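Local atomic coordinates of ribulose bisphosphate carboxylase (Pyrococcus horikoshii, PDB entry 2CWX), a protein that probably catalyses the addition of carbon dioxide and water to ribulose 1,5-bisphosphate, giving two molecules of 3-phosphoglycerate, in archaeal AMP degradation. Residues K205-R210 and A242-Q247; A274-R279 and Q309-T314; A301-G306 and S335-I340; E325-N330 and R361-D366. One frame throughout, in Å; residues are numbered along the deposited sequence.

Contact 1 of 4, residues K205-R210 and A242-Q247; sequences KLYRVR and ANEGGQ
Tyr207 and Glu244 bring the two backbones nearest, their CA atoms 6.5 Å apart where the middle of helix 199-217 passes the C-terminal end of helix 231-244. That end is closed by a Schellman motif: Gly245 turns to positive phi (100°), a conformation in which a CB would jam against the preceding carbonyl oxygen, and glycine therefore suits the place. The Tyr207 ring packs against the end of helix 231-244. Its CD1 meets Glu244 CB at 3.9 Å, while CE2 lies 3.6 Å from Gly246 CA; a CB on Gly246 would press tightly on the tyrosine hydroxyl, so the second glycine lets the ring in. Arg210 reaches past the ring, its CG anti to the backbone N (chi1 -175°) and its chain bent twice beyond. Arg210 NH2 donates to Gly245 O at 3.1 Å; the oxygen lies in the guanidinium plane, but the donor stands above the carbonyl plane. Arg210 NH2 also gives a bond to a water, 2.8 Å away, which lies 2.7 Å from Glu244 O and probably bridges the two. Tyr207 CD2 rests over one guanidinium face, and NH1 is claimed by Lys221 O and by a salt bridge to Glu222, so the group has little freedom to rotate. Two neighbouring outer helices of the alpha/beta (TIM) barrel are thus joined, the later one just before its chain turns inward to strand 248-252.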
loop_
_atom_site.group_PDB
_atom_site.type_symbol
_atom_site.label_atom_id
_atom_site.label_comp_id
_atom_site.label_asym_id
_atom_site.label_seq_id
_atom_site.Cartn_x
_atom_site.Cartn_y
_atom_site.Cartn_z
ATOM N N LYS A 205 11.402 26.638 -7.251
ATOM C CA LYS A 205 11.858 28.024 -7.230
ATOM C C LYS A 205 10.769 29.040 -7.567
ATOM O O LYS A 205 10.625 30.047 -6.883
ATOM C CB LYS A 205 13.037 28.196 -8.208
ATOM C CG LYS A 205 13.598 29.617 -8.353
ATOM C CD LYS A 205 14.173 30.180 -7.044
ATOM C CE LYS A 205 14.972 31.504 -7.306
ATOM N NZ LYS A 205 15.451 32.269 -6.052
ATOM N N LEU A 206 9.988 28.797 -8.620
ATOM C CA LEU A 206 9.116 29.839 -9.160
ATOM C C LEU A 206 7.957 30.197 -8.235
ATOM O O LEU A 206 7.534 31.350 -8.218
ATOM C CB LEU A 206 8.614 29.473 -10.566
ATOM C CG LEU A 206 9.414 29.987 -11.746
ATOM C CD1 LEU A 206 9.205 31.462 -11.902
ATOM C CD2 LEU A 206 10.886 29.713 -11.589
ATOM N N TYR A 207 7.442 29.235 -7.476
ATOM C CA TYR A 207 6.353 29.521 -6.506
ATOM C C TYR A 207 6.869 30.247 -5.252
ATOM O O TYR A 207 6.103 30.950 -4.592
ATOM C CB TYR A 207 5.568 28.237 -6.164
ATOM C CG TYR A 207 4.794 27.764 -7.372
ATOM C CD1 TYR A 207 5.295 26.774 -8.197
ATOM C CD2 TYR A 207 3.584 28.368 -7.724
ATOM C CE1 TYR A 207 4.598 26.380 -9.355
ATOM C CE2 TYR A 207 2.893 27.996 -8.887
ATOM C CZ TYR A 207 3.405 27.016 -9.689
ATOM O OH TYR A 207 2.733 26.625 -10.793
ATOM N N ARG A 208 8.168 30.136 -4.936
ATOM C CA ARG A 208 8.750 31.029 -3.936
ATOM C C ARG A 208 8.816 32.449 -4.446
ATOM O O ARG A 208 8.537 33.406 -3.712
ATOM C CB ARG A 208 10.148 30.592 -3.494
ATOM C CG ARG A 208 10.148 29.309 -2.714
ATOM C CD ARG A 208 11.532 28.654 -2.624
ATOM N NE ARG A 208 12.385 29.332 -1.645
ATOM C CZ ARG A 208 13.620 29.802 -1.885
ATOM N NH1 ARG A 208 14.197 29.694 -3.098
ATOM N NH2 ARG A 208 14.281 30.394 -0.887
ATOM N N VAL A 209 9.148 32.609 -5.714
ATOM C CA VAL A 209 9.161 33.952 -6.288
ATOM C C VAL A 209 7.756 34.528 -6.331
ATOM O O VAL A 209 7.532 35.691 -6.032
ATOM C CB VAL A 209 9.785 33.977 -7.677
ATOM C CG1 VAL A 209 9.709 35.387 -8.294
ATOM C CG2 VAL A 209 11.214 33.503 -7.591
ATOM N N ARG A 210 6.811 33.691 -6.710
ATOM C CA ARG A 210 5.419 34.066 -6.807
ATOM C C ARG A 210 4.932 34.555 -5.443
ATOM O O ARG A 210 4.339 35.620 -5.346
ATOM C CB ARG A 210 4.621 32.837 -7.229
ATOM C CG ARG A 210 3.188 33.080 -7.493
ATOM C CD ARG A 210 2.295 33.171 -6.244
ATOM N NE ARG A 210 2.114 31.909 -5.549
ATOM C CZ ARG A 210 1.244 30.970 -5.912
ATOM N NH1 ARG A 210 0.505 31.100 -7.001
ATOM N NH2 ARG A 210 1.114 29.886 -5.179
ATOM N N ALA A 242 0.641 21.264 -7.337
ATOM C CA ALA A 242 -0.307 21.387 -6.219
ATOM C C ALA A 242 0.404 21.463 -4.878
ATOM O O ALA A 242 0.052 22.236 -4.026
ATOM C CB ALA A 242 -1.265 20.235 -6.218
ATOM N N ASN A 243 1.454 20.685 -4.722
ATOM C CA ASN A 243 2.215 20.686 -3.506
ATOM C C ASN A 243 2.946 21.947 -3.239
ATOM O O ASN A 243 3.212 22.243 -2.081
ATOM C CB ASN A 243 3.191 19.539 -3.473
ATOM C CG ASN A 243 2.681 18.418 -2.630
ATOM O OD1 ASN A 243 1.900 17.579 -3.104
ATOM N ND2 ASN A 243 3.055 18.431 -1.326
ATOM N N GLU A 244 3.305 22.691 -4.279
ATOM C CA GLU A 244 3.970 23.967 -4.055
ATOM C C GLU A 244 3.002 25.116 -3.851
ATOM O O GLU A 244 3.446 26.233 -3.633
ATOM C CB GLU A 244 4.888 24.342 -5.218
ATOM C CG GLU A 244 6.028 23.402 -5.427
ATOM C CD GLU A 244 7.036 23.448 -4.323
ATOM O OE1 GLU A 244 7.653 22.409 -4.124
ATOM O OE2 GLU A 244 7.200 24.484 -3.646
ATOM N N GLY A 245 1.712 24.854 -3.972
ATOM C CA GLY A 245 0.666 25.864 -3.849
ATOM C C GLY A 245 0.102 26.400 -5.156
ATOM O O GLY A 245 -0.658 27.370 -5.134
ATOM N N GLY A 246 0.446 25.788 -6.288
ATOM C CA GLY A 246 0.008 26.254 -7.576
ATOM C C GLY A 246 -1.463 25.974 -7.751
ATOM O O GLY A 246 -1.972 24.985 -7.212
ATOM N N GLN A 247 -2.167 26.828 -8.477
ATOM C CA GLN A 247 -3.613 26.607 -8.744
ATOM C C GLN A 247 -3.911 26.369 -10.211
ATOM O O GLN A 247 -5.094 26.161 -10.599
ATOM C CB GLN A 247 -4.467 27.742 -8.178
ATOM C CG GLN A 247 -4.599 27.614 -6.660
ATOM C CD GLN A 247 -5.618 28.538 -6.003
ATOM O OE1 GLN A 247 -5.359 29.746 -5.783
ATOM N NE2 GLN A 247 -6.745 27.952 -5.605
HETATM O O HOH W 1 2.704 28.790 -3.117
#

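Contact 2 of 4, residues A274-R279 and Q309-T314; sequences AIHAHR and QIHTGT
His276 and Gln309 pair as neighbours in parallel strands, 274-278 and 309-311, of the eight-stranded TIM barrel. The strand axes run 4.8 Å apart at 8°, and the packing is tight along this part. Gln309 N donates to Ile275 O, and Ala277 N donates to Gln309 O at 2.9 Å and nearly straight; His311 N reaches Ala277 O only weakly, at 3.5 Å, as the strands part. The small Ala277 leaves room for Ile310, whose CG1 lies 4.0 Å from its CB. On the face bearing His276 and Gln309, ring and amide planes stand 74° apart, and His276 ND1 donates to Gln309 OE1 at 3.1 Å along a lone pair, with OE1 in the ring plane, which would fix the imidazole's rotation. His278 and His311, at the C-terminal ends of the strands, cluster with His276; His311 turns its edge to the face of His278, but the rings are modelled too close and their exact spacing is doubtful. His278, the predicted proton acceptor, has ND1 hydrogen-bonded with Ala280 N and lies beside the predicted magnesium ligands Lys186 and Glu189. Toward the more exposed side contact loosens as strands give way to loops. There Arg279, like His311 predicted to bind substrate, extends across residues 311-313, one face of its guanidinium over the Thr312 backbone, and Arg279 CD lies 3.3 Å from His311 O.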
loop_
_atom_site.group_PDB
_atom_site.type_symbol
_atom_site.label_atom_id
_atom_site.label_comp_id
_atom_site.label_asym_id
_atom_site.label_seq_id
_atom_site.Cartn_x
_atom_site.Cartn_y
_atom_site.Cartn_z
ATOM N N ALA A 274 -6.813 24.439 -11.784
ATOM C CA ALA A 274 -7.407 24.882 -13.045
ATOM C C ALA A 274 -6.524 24.473 -14.231
ATOM O O ALA A 274 -5.309 24.347 -14.063
ATOM C CB ALA A 274 -7.594 26.417 -13.058
ATOM N N ILE A 275 -7.151 24.274 -15.400
ATOM C CA ILE A 275 -6.440 23.870 -16.618
ATOM C C ILE A 275 -6.472 24.981 -17.634
ATOM O O ILE A 275 -7.546 25.471 -17.994
ATOM C CB ILE A 275 -7.039 22.612 -17.280
ATOM C CG1 ILE A 275 -6.963 21.431 -16.355
ATOM C CG2 ILE A 275 -6.312 22.300 -18.618
ATOM C CD1 ILE A 275 -7.740 20.247 -16.815
ATOM N N HIS A 276 -5.296 25.359 -18.092
ATOM C CA HIS A 276 -5.149 26.248 -19.211
ATOM C C HIS A 276 -4.767 25.375 -20.387
ATOM O O HIS A 276 -3.755 24.655 -20.340
ATOM C CB HIS A 276 -4.051 27.279 -18.941
ATOM C CG HIS A 276 -3.676 28.064 -20.152
ATOM N ND1 HIS A 276 -4.122 29.341 -20.372
ATOM C CD2 HIS A 276 -2.971 27.715 -21.254
ATOM C CE1 HIS A 276 -3.663 29.766 -21.537
ATOM N NE2 HIS A 276 -2.986 28.785 -22.104
ATOM N N ALA A 277 -5.597 25.388 -21.413
ATOM C CA ALA A 277 -5.375 24.569 -22.581
ATOM C C ALA A 277 -4.703 25.411 -23.673
ATOM O O ALA A 277 -5.242 26.434 -24.109
ATOM C CB ALA A 277 -6.663 24.011 -23.078
ATOM N N HIS A 278 -3.509 24.994 -24.054
ATOM C CA HIS A 278 -2.839 25.491 -25.233
ATOM C C HIS A 278 -3.249 24.613 -26.413
ATOM O O HIS A 278 -3.356 23.397 -26.292
ATOM C CB HIS A 278 -1.338 25.352 -25.082
ATOM C CG HIS A 278 -0.563 26.291 -25.947
ATOM N ND1 HIS A 278 -0.489 26.152 -27.314
ATOM C CD2 HIS A 278 0.218 27.362 -25.629
ATOM C CE1 HIS A 278 0.270 27.120 -27.812
ATOM N NE2 HIS A 278 0.711 27.867 -26.808
ATOM N N ARG A 279 -3.459 25.227 -27.551
ATOM C CA ARG A 279 -4.033 24.496 -28.652
ATOM C C ARG A 279 -3.015 24.218 -29.768
ATOM O O ARG A 279 -3.416 23.922 -30.885
ATOM C CB ARG A 279 -5.239 25.265 -29.189
ATOM C CG ARG A 279 -4.881 26.597 -29.838
ATOM C CD ARG A 279 -6.103 27.265 -30.540
ATOM N NE ARG A 279 -5.704 28.508 -31.193
ATOM C CZ ARG A 279 -6.471 29.211 -32.015
ATOM N NH1 ARG A 279 -7.703 28.810 -32.278
ATOM N NH2 ARG A 279 -5.997 30.317 -32.583
ATOM N N GLN A 309 -9.530 27.700 -19.348
ATOM C CA GLN A 309 -9.182 28.770 -20.288
ATOM C C GLN A 309 -8.659 28.068 -21.527
ATOM O O GLN A 309 -8.014 27.024 -21.406
ATOM C CB GLN A 309 -8.058 29.704 -19.774
ATOM C CG GLN A 309 -7.920 29.735 -18.354
ATOM C CD GLN A 309 -6.942 30.721 -17.790
ATOM O OE1 GLN A 309 -5.775 30.813 -18.220
ATOM N NE2 GLN A 309 -7.350 31.351 -16.714
ATOM N N ILE A 310 -8.897 28.622 -22.687
ATOM C CA ILE A 310 -8.353 28.091 -23.919
ATOM C C ILE A 310 -8.017 29.199 -24.907
ATOM O O ILE A 310 -8.758 30.159 -25.007
ATOM C CB ILE A 310 -9.333 27.070 -24.558
ATOM C CG1 ILE A 310 -8.670 26.320 -25.699
ATOM C CG2 ILE A 310 -10.598 27.726 -25.045
ATOM C CD1 ILE A 310 -9.476 25.070 -26.150
ATOM N N HIS A 311 -6.927 29.029 -25.656
ATOM C CA HIS A 311 -6.567 29.956 -26.749
ATOM C C HIS A 311 -7.612 29.913 -27.888
ATOM O O HIS A 311 -7.982 28.827 -28.334
ATOM C CB HIS A 311 -5.201 29.600 -27.377
ATOM C CG HIS A 311 -4.032 29.637 -26.444
ATOM N ND1 HIS A 311 -2.814 29.062 -26.769
ATOM C CD2 HIS A 311 -3.870 30.179 -25.210
ATOM C CE1 HIS A 311 -1.970 29.236 -25.758
ATOM N NE2 HIS A 311 -2.579 29.919 -24.809
ATOM N N THR A 312 -8.116 31.075 -28.318
ATOM C CA THR A 312 -8.995 31.167 -29.489
ATOM C C THR A 312 -8.512 32.097 -30.623
ATOM O O THR A 312 -8.935 31.933 -31.765
ATOM C CB THR A 312 -10.422 31.638 -29.097
ATOM O OG1 THR A 312 -10.383 32.978 -28.599
ATOM C CG2 THR A 312 -11.001 30.822 -27.947
ATOM N N GLY A 313 -7.704 33.099 -30.312
ATOM C CA GLY A 313 -7.393 34.154 -31.286
ATOM C C GLY A 313 -7.917 35.570 -30.987
ATOM O O GLY A 313 -8.783 35.774 -30.116
ATOM N N THR A 314 -7.387 36.536 -31.761
ATOM C CA THR A 314 -7.552 37.981 -31.540
ATOM C C THR A 314 -7.760 38.797 -32.795
ATOM O O THR A 314 -7.511 38.308 -33.905
ATOM C CB THR A 314 -6.276 38.526 -30.990
ATOM O OG1 THR A 314 -5.190 38.105 -31.825
ATOM C CG2 THR A 314 -5.986 37.922 -29.668
#

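Contact 3 of 4, residues A301-G306 and S335-I340; sequences AARMIG and SKWEHI
Ser335 O is gripped by both terminal nitrogens of Arg303, with NH2 at 2.8 Å and NH1, in a weaker and more bent bond, at 3.1 Å. NH2 approaches nearly along the C=O axis. This fork ties helix 295-305, on the outside of the TIM barrel, to the loop that leads from helix 323-334 into strand 344-347. Arginine suits the task because it is long and rich in donors: CG is anti to the backbone N (chi1 171°) and the chain runs extended to NE, carrying the guanidinium across to the loop. Arg303 NH2 also reaches Ile340 O, 2.8 Å away in a weak, bent bond, and NE is taken by Arg341 O, so the one group holds the loop's backbone on both sides of the type II' turn Trp337-Ile340. Trp337 CB sits over one guanidinium face, and Phe332 makes a cation-pi contact with the same arginine. A leucine in place of Arg303 would probably leave Ser335 O and Ile340 O without these donors and the turn more loosely held. The aliphatic part of Arg303 is used too, CG packing on Ile340 CG2 at 3.7 Å. Next along the helix, Met304 lies against the far end of the Trp337 indole in a Met-aromatic contact: SD sits obliquely beside the six-membered ring, 5.0 Å from its centroid, while the closest approach is by Met304 CG, 3.2 Å from Trp337 CH2.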
loop_
_atom_site.group_PDB
_atom_site.type_symbol
_atom_site.label_atom_id
_atom_site.label_comp_id
_atom_site.label_asym_id
_atom_site.label_seq_id
_atom_site.Cartn_x
_atom_site.Cartn_y
_atom_site.Cartn_z
ATOM N N ALA A 301 -15.599 20.208 -27.257
ATOM C CA ALA A 301 -15.114 19.027 -26.585
ATOM C C ALA A 301 -14.241 19.376 -25.377
ATOM O O ALA A 301 -14.335 18.753 -24.310
ATOM C CB ALA A 301 -14.357 18.158 -27.587
ATOM N N ALA A 302 -13.379 20.374 -25.529
ATOM C CA ALA A 302 -12.483 20.792 -24.421
ATOM C C ALA A 302 -13.240 21.419 -23.275
ATOM O O ALA A 302 -12.888 21.217 -22.122
ATOM C CB ALA A 302 -11.448 21.749 -24.928
ATOM N N ARG A 303 -14.304 22.165 -23.585
ATOM C CA ARG A 303 -15.127 22.762 -22.563
ATOM C C ARG A 303 -15.944 21.647 -21.816
ATOM O O ARG A 303 -16.046 21.650 -20.617
ATOM C CB ARG A 303 -16.045 23.855 -23.134
ATOM C CG ARG A 303 -17.097 24.361 -22.135
ATOM C CD ARG A 303 -17.728 25.670 -22.516
ATOM N NE ARG A 303 -18.629 26.137 -21.470
ATOM C CZ ARG A 303 -19.753 26.823 -21.632
ATOM N NH1 ARG A 303 -20.177 27.199 -22.832
ATOM N NH2 ARG A 303 -20.465 27.134 -20.551
ATOM N N MET A 304 -16.450 20.667 -22.540
ATOM C CA MET A 304 -17.202 19.562 -21.903
ATOM C C MET A 304 -16.383 18.804 -20.923
ATOM O O MET A 304 -16.828 18.508 -19.818
ATOM C CB MET A 304 -17.638 18.571 -22.955
ATOM C CG MET A 304 -18.670 19.080 -23.783
ATOM S SD MET A 304 -19.199 17.865 -25.040
ATOM C CE MET A 304 -19.647 16.618 -24.127
ATOM N N ILE A 305 -15.159 18.482 -21.314
ATOM C CA ILE A 305 -14.235 17.780 -20.415
ATOM C C ILE A 305 -13.908 18.685 -19.268
ATOM O O ILE A 305 -13.989 18.302 -18.086
ATOM C CB ILE A 305 -12.967 17.321 -21.149
ATOM C CG1 ILE A 305 -13.308 16.286 -22.187
ATOM C CG2 ILE A 305 -11.946 16.682 -20.172
ATOM C CD1 ILE A 305 -12.170 15.978 -23.170
ATOM N N GLY A 306 -13.548 19.908 -19.610
ATOM C CA GLY A 306 -13.498 20.984 -18.644
ATOM C C GLY A 306 -12.133 21.644 -18.525
ATOM O O GLY A 306 -11.607 21.697 -17.437
ATOM N N SER A 335 -21.017 31.089 -23.169
ATOM C CA SER A 335 -22.471 30.894 -23.130
ATOM C C SER A 335 -22.945 30.007 -21.976
ATOM O O SER A 335 -22.222 29.148 -21.484
ATOM C CB SER A 335 -22.958 30.288 -24.460
ATOM O OG SER A 335 -22.459 28.981 -24.669
ATOM N N LYS A 336 -24.176 30.204 -21.522
ATOM C CA LYS A 336 -24.757 29.260 -20.579
ATOM C C LYS A 336 -24.946 27.947 -21.316
ATOM O O LYS A 336 -25.359 27.927 -22.467
ATOM C CB LYS A 336 -26.082 29.766 -20.004
ATOM C CG LYS A 336 -26.730 28.745 -19.029
ATOM C CD LYS A 336 -27.966 29.285 -18.282
ATOM C CE LYS A 336 -28.177 28.516 -16.961
ATOM N NZ LYS A 336 -29.641 28.450 -16.592
ATOM N N TRP A 337 -24.604 26.848 -20.640
ATOM C CA TRP A 337 -24.620 25.526 -21.215
ATOM C C TRP A 337 -24.856 24.489 -20.100
ATOM O O TRP A 337 -23.921 23.778 -19.690
ATOM C CB TRP A 337 -23.303 25.200 -21.942
ATOM C CG TRP A 337 -23.437 24.004 -22.894
ATOM C CD1 TRP A 337 -24.602 23.502 -23.439
ATOM C CD2 TRP A 337 -22.378 23.173 -23.408
ATOM N NE1 TRP A 337 -24.323 22.415 -24.235
ATOM C CE2 TRP A 337 -22.972 22.195 -24.243
ATOM C CE3 TRP A 337 -20.983 23.164 -23.253
ATOM C CZ2 TRP A 337 -22.226 21.253 -24.949
ATOM C CZ3 TRP A 337 -20.239 22.185 -23.917
ATOM C CH2 TRP A 337 -20.864 21.233 -24.743
ATOM N N GLU A 338 -26.092 24.442 -19.608
ATOM C CA GLU A 338 -26.492 23.483 -18.568
ATOM C C GLU A 338 -25.570 23.671 -17.348
ATOM O O GLU A 338 -25.350 24.802 -16.943
ATOM C CB GLU A 338 -26.491 22.054 -19.128
ATOM C CG GLU A 338 -27.404 21.865 -20.350
ATOM C CD GLU A 338 -28.904 21.814 -19.989
ATOM O OE1 GLU A 338 -29.260 22.199 -18.849
ATOM O OE2 GLU A 338 -29.725 21.333 -20.830
ATOM N N HIS A 339 -25.035 22.585 -16.792
ATOM C CA HIS A 339 -24.119 22.621 -15.652
ATOM C C HIS A 339 -22.671 22.937 -16.045
ATOM O O HIS A 339 -21.807 22.971 -15.201
ATOM C CB HIS A 339 -24.159 21.252 -14.912
ATOM C CG HIS A 339 -23.816 20.100 -15.793
ATOM N ND1 HIS A 339 -24.633 19.690 -16.821
ATOM C CD2 HIS A 339 -22.709 19.318 -15.851
ATOM C CE1 HIS A 339 -24.045 18.701 -17.474
ATOM N NE2 HIS A 339 -22.880 18.453 -16.904
ATOM N N ILE A 340 -22.385 23.096 -17.324
ATOM C CA ILE A 340 -21.007 23.252 -17.787
ATOM C C ILE A 340 -20.598 24.724 -17.636
ATOM O O ILE A 340 -21.162 25.616 -18.290
ATOM C CB ILE A 340 -20.861 22.804 -19.262
ATOM C CG1 ILE A 340 -21.412 21.400 -19.514
ATOM C CG2 ILE A 340 -19.430 22.893 -19.725
ATOM C CD1 ILE A 340 -20.682 20.237 -18.812
#

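Contact 4 of 4, residues E325-N330 and R361-D366; sequences EIKRIN and RLFGKD
Phe363 sets its CG anti to the carbonyl carbon (chi1 -65°), which swings the ring from the last turn of helix 356-363 toward Ile326, Lys327 and Asn330 on helix 323-334. Ile326 in turn has CG2 anti to its backbone N, and this methyl meets Phe363 CE2 at 3.7 Å, the two side chains crossing at about a right angle. A branched aliphatic residue suits this buried spot, since CG2 touches the ring while CD1 extends toward the loop around Thr314. Lys327 slides past the ring in the opposite direction: its CG lies 3.8 Å from Phe363 CE2, and further out its CE comes to 3.7 Å from Leu362 O. Both helices belong to the outer layer of the TIM barrel, successive in its beta-alpha order with strand 344-347 between them. Lysine suits this partly exposed place, its methylenes lying against the phenyl ring while NZ forms a salt bridge with Asp331. A serine at Lys327 would probably uncover part of the ring and leave Asp331 without this charged mate. One turn on, Asn330 crosses the ring with amide and ring planes 62° apart, OD1 being 3.8 Å from Phe363 CD2. Asn330 OD1 accepts from a water at 3.1 Å, and the same water donates to Phe363 O at 2.8 Å, bridging the helices. The other end of the amide, ND2, bonds to Thr312 OG1.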
loop_
_atom_site.group_PDB
_atom_site.type_symbol
_atom_site.label_atom_id
_atom_site.label_comp_id
_atom_site.label_asym_id
_atom_site.label_seq_id
_atom_site.Cartn_x
_atom_site.Cartn_y
_atom_site.Cartn_z
ATOM N N GLU A 325 -15.470 34.412 -36.778
ATOM C CA GLU A 325 -15.222 33.049 -36.320
ATOM C C GLU A 325 -14.690 33.094 -34.910
ATOM O O GLU A 325 -15.022 32.261 -34.079
ATOM C CB GLU A 325 -14.213 32.339 -37.236
ATOM C CG GLU A 325 -14.200 30.808 -37.078
ATOM C CD GLU A 325 -12.880 30.158 -37.500
ATOM O OE1 GLU A 325 -12.095 30.793 -38.262
ATOM O OE2 GLU A 325 -12.624 28.997 -37.065
ATOM N N ILE A 326 -13.843 34.068 -34.632
ATOM C CA ILE A 326 -13.315 34.182 -33.290
ATOM C C ILE A 326 -14.463 34.520 -32.350
ATOM O O ILE A 326 -14.564 33.922 -31.313
ATOM C CB ILE A 326 -12.172 35.187 -33.219
ATOM C CG1 ILE A 326 -10.972 34.636 -33.998
ATOM C CG2 ILE A 326 -11.766 35.435 -31.781
ATOM C CD1 ILE A 326 -9.907 35.713 -34.333
ATOM N N LYS A 327 -15.348 35.440 -32.736
ATOM C CA LYS A 327 -16.420 35.864 -31.850
ATOM C C LYS A 327 -17.385 34.701 -31.610
ATOM O O LYS A 327 -17.880 34.530 -30.503
ATOM C CB LYS A 327 -17.203 37.055 -32.388
ATOM C CG LYS A 327 -17.149 38.320 -31.515
ATOM C CD LYS A 327 -17.609 38.148 -30.079
ATOM C CE LYS A 327 -18.572 39.242 -29.611
ATOM N NZ LYS A 327 -19.777 38.620 -28.938
ATOM N N ARG A 328 -17.643 33.917 -32.653
ATOM C CA ARG A 328 -18.506 32.743 -32.538
ATOM C C ARG A 328 -17.924 31.796 -31.464
ATOM O O ARG A 328 -18.647 31.328 -30.581
ATOM C CB ARG A 328 -18.601 32.042 -33.910
ATOM C CG ARG A 328 -19.477 30.750 -33.995
ATOM C CD ARG A 328 -19.577 30.144 -35.453
ATOM N NE ARG A 328 -19.749 31.204 -36.475
ATOM C CZ ARG A 328 -18.931 31.454 -37.515
ATOM N NH1 ARG A 328 -17.847 30.710 -37.753
ATOM N NH2 ARG A 328 -19.205 32.470 -38.340
ATOM N N ILE A 329 -16.615 31.568 -31.505
ATOM C CA ILE A 329 -15.984 30.641 -30.558
ATOM C C ILE A 329 -16.059 31.206 -29.134
ATOM O O ILE A 329 -16.485 30.512 -28.186
ATOM C CB ILE A 329 -14.557 30.299 -30.987
ATOM C CG1 ILE A 329 -14.611 29.489 -32.278
ATOM C CG2 ILE A 329 -13.885 29.416 -29.971
ATOM C CD1 ILE A 329 -13.281 29.346 -32.915
ATOM N N ASN A 330 -15.745 32.483 -28.992
ATOM C CA ASN A 330 -15.749 33.085 -27.666
ATOM C C ASN A 330 -17.165 33.103 -27.120
ATOM O O ASN A 330 -17.390 32.852 -25.949
ATOM C CB ASN A 330 -15.193 34.510 -27.686
ATOM C CG ASN A 330 -13.704 34.569 -27.921
ATOM O OD1 ASN A 330 -13.101 35.645 -27.801
ATOM N ND2 ASN A 330 -13.096 33.454 -28.249
ATOM N N ARG A 361 -13.362 46.330 -26.569
ATOM C CA ARG A 361 -14.566 46.761 -27.239
ATOM C C ARG A 361 -15.166 45.622 -28.065
ATOM O O ARG A 361 -16.360 45.428 -28.058
ATOM C CB ARG A 361 -14.247 47.966 -28.138
ATOM C CG ARG A 361 -15.419 48.606 -28.846
ATOM C CD ARG A 361 -14.979 49.734 -29.814
ATOM N NE ARG A 361 -15.026 49.239 -31.191
ATOM C CZ ARG A 361 -13.996 49.159 -32.046
ATOM N NH1 ARG A 361 -14.219 48.664 -33.266
ATOM N NH2 ARG A 361 -12.758 49.574 -31.723
ATOM N N LEU A 362 -14.326 44.895 -28.785
ATOM C CA LEU A 362 -14.776 43.837 -29.680
ATOM C C LEU A 362 -15.067 42.524 -28.931
ATOM O O LEU A 362 -15.973 41.796 -29.283
ATOM C CB LEU A 362 -13.716 43.572 -30.762
ATOM C CG LEU A 362 -13.464 44.647 -31.822
ATOM C CD1 LEU A 362 -12.368 44.223 -32.769
ATOM C CD2 LEU A 362 -14.742 44.939 -32.583
ATOM N N PHE A 363 -14.292 42.212 -27.901
ATOM C CA PHE A 363 -14.378 40.893 -27.291
ATOM C C PHE A 363 -14.756 40.850 -25.837
ATOM O O PHE A 363 -14.855 39.775 -25.309
ATOM C CB PHE A 363 -13.080 40.135 -27.539
ATOM C CG PHE A 363 -12.835 39.854 -28.972
ATOM C CD1 PHE A 363 -11.892 40.583 -29.687
ATOM C CD2 PHE A 363 -13.586 38.887 -29.630
ATOM C CE1 PHE A 363 -11.671 40.331 -31.037
ATOM C CE2 PHE A 363 -13.387 38.623 -30.986
ATOM C CZ PHE A 363 -12.435 39.336 -31.691
ATOM N N GLY A 364 -14.938 41.996 -25.180
ATOM C CA GLY A 364 -15.442 42.084 -23.815
ATOM C C GLY A 364 -14.365 41.964 -22.749
ATOM O O GLY A 364 -13.166 41.898 -23.045
ATOM N N LYS A 365 -14.785 41.917 -21.487
ATOM C CA LYS A 365 -13.850 41.904 -20.365
ATOM C C LYS A 365 -13.498 40.525 -19.845
ATOM O O LYS A 365 -12.577 40.390 -19.048
ATOM C CB LYS A 365 -14.401 42.746 -19.217
ATOM C CG LYS A 365 -14.472 44.228 -19.524
ATOM C CD LYS A 365 -15.041 45.025 -18.346
ATOM C CE LYS A 365 -16.549 44.839 -18.163
ATOM N NZ LYS A 365 -17.080 46.054 -17.496
ATOM N N ASP A 366 -14.244 39.502 -20.259
ATOM C CA ASP A 366 -13.979 38.141 -19.814
ATOM C C ASP A 366 -13.024 37.471 -20.784
ATOM O O ASP A 366 -13.428 36.679 -21.616
ATOM C CB ASP A 366 -15.262 37.356 -19.732
ATOM C CG ASP A 366 -16.073 37.710 -18.522
ATOM O OD1 ASP A 366 -15.499 38.177 -17.509
ATOM O OD2 ASP A 366 -17.300 37.541 -18.503
HETATM O O HOH W 2 -15.410 37.579 -26.882
#

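How the contacts relate
All four contacts belong to the TIM-barrel catalytic domain. Contact 2 is at its heart, pairing strands 274-278 and 309-311, whereas contacts 1, 3 and 4 involve the surrounding helices and, in contact 3, the loop before strand 344-347. Contact 1 comes first along the chain, its centre about 21 Å from that of contact 2, and meets it where Gln247 O probably accepts from Ala274 N. Contacts 2 and 3 alternate in sequence, their centres about 14 Å apart, as do 3 and 4, about 17 Å between centres; contact 4 follows contact 2. Helix 295-305 leads into strand 309-311, and that strand's loop into helix 323-334. The outer helices thus pack around strands carrying predicted active-site residues.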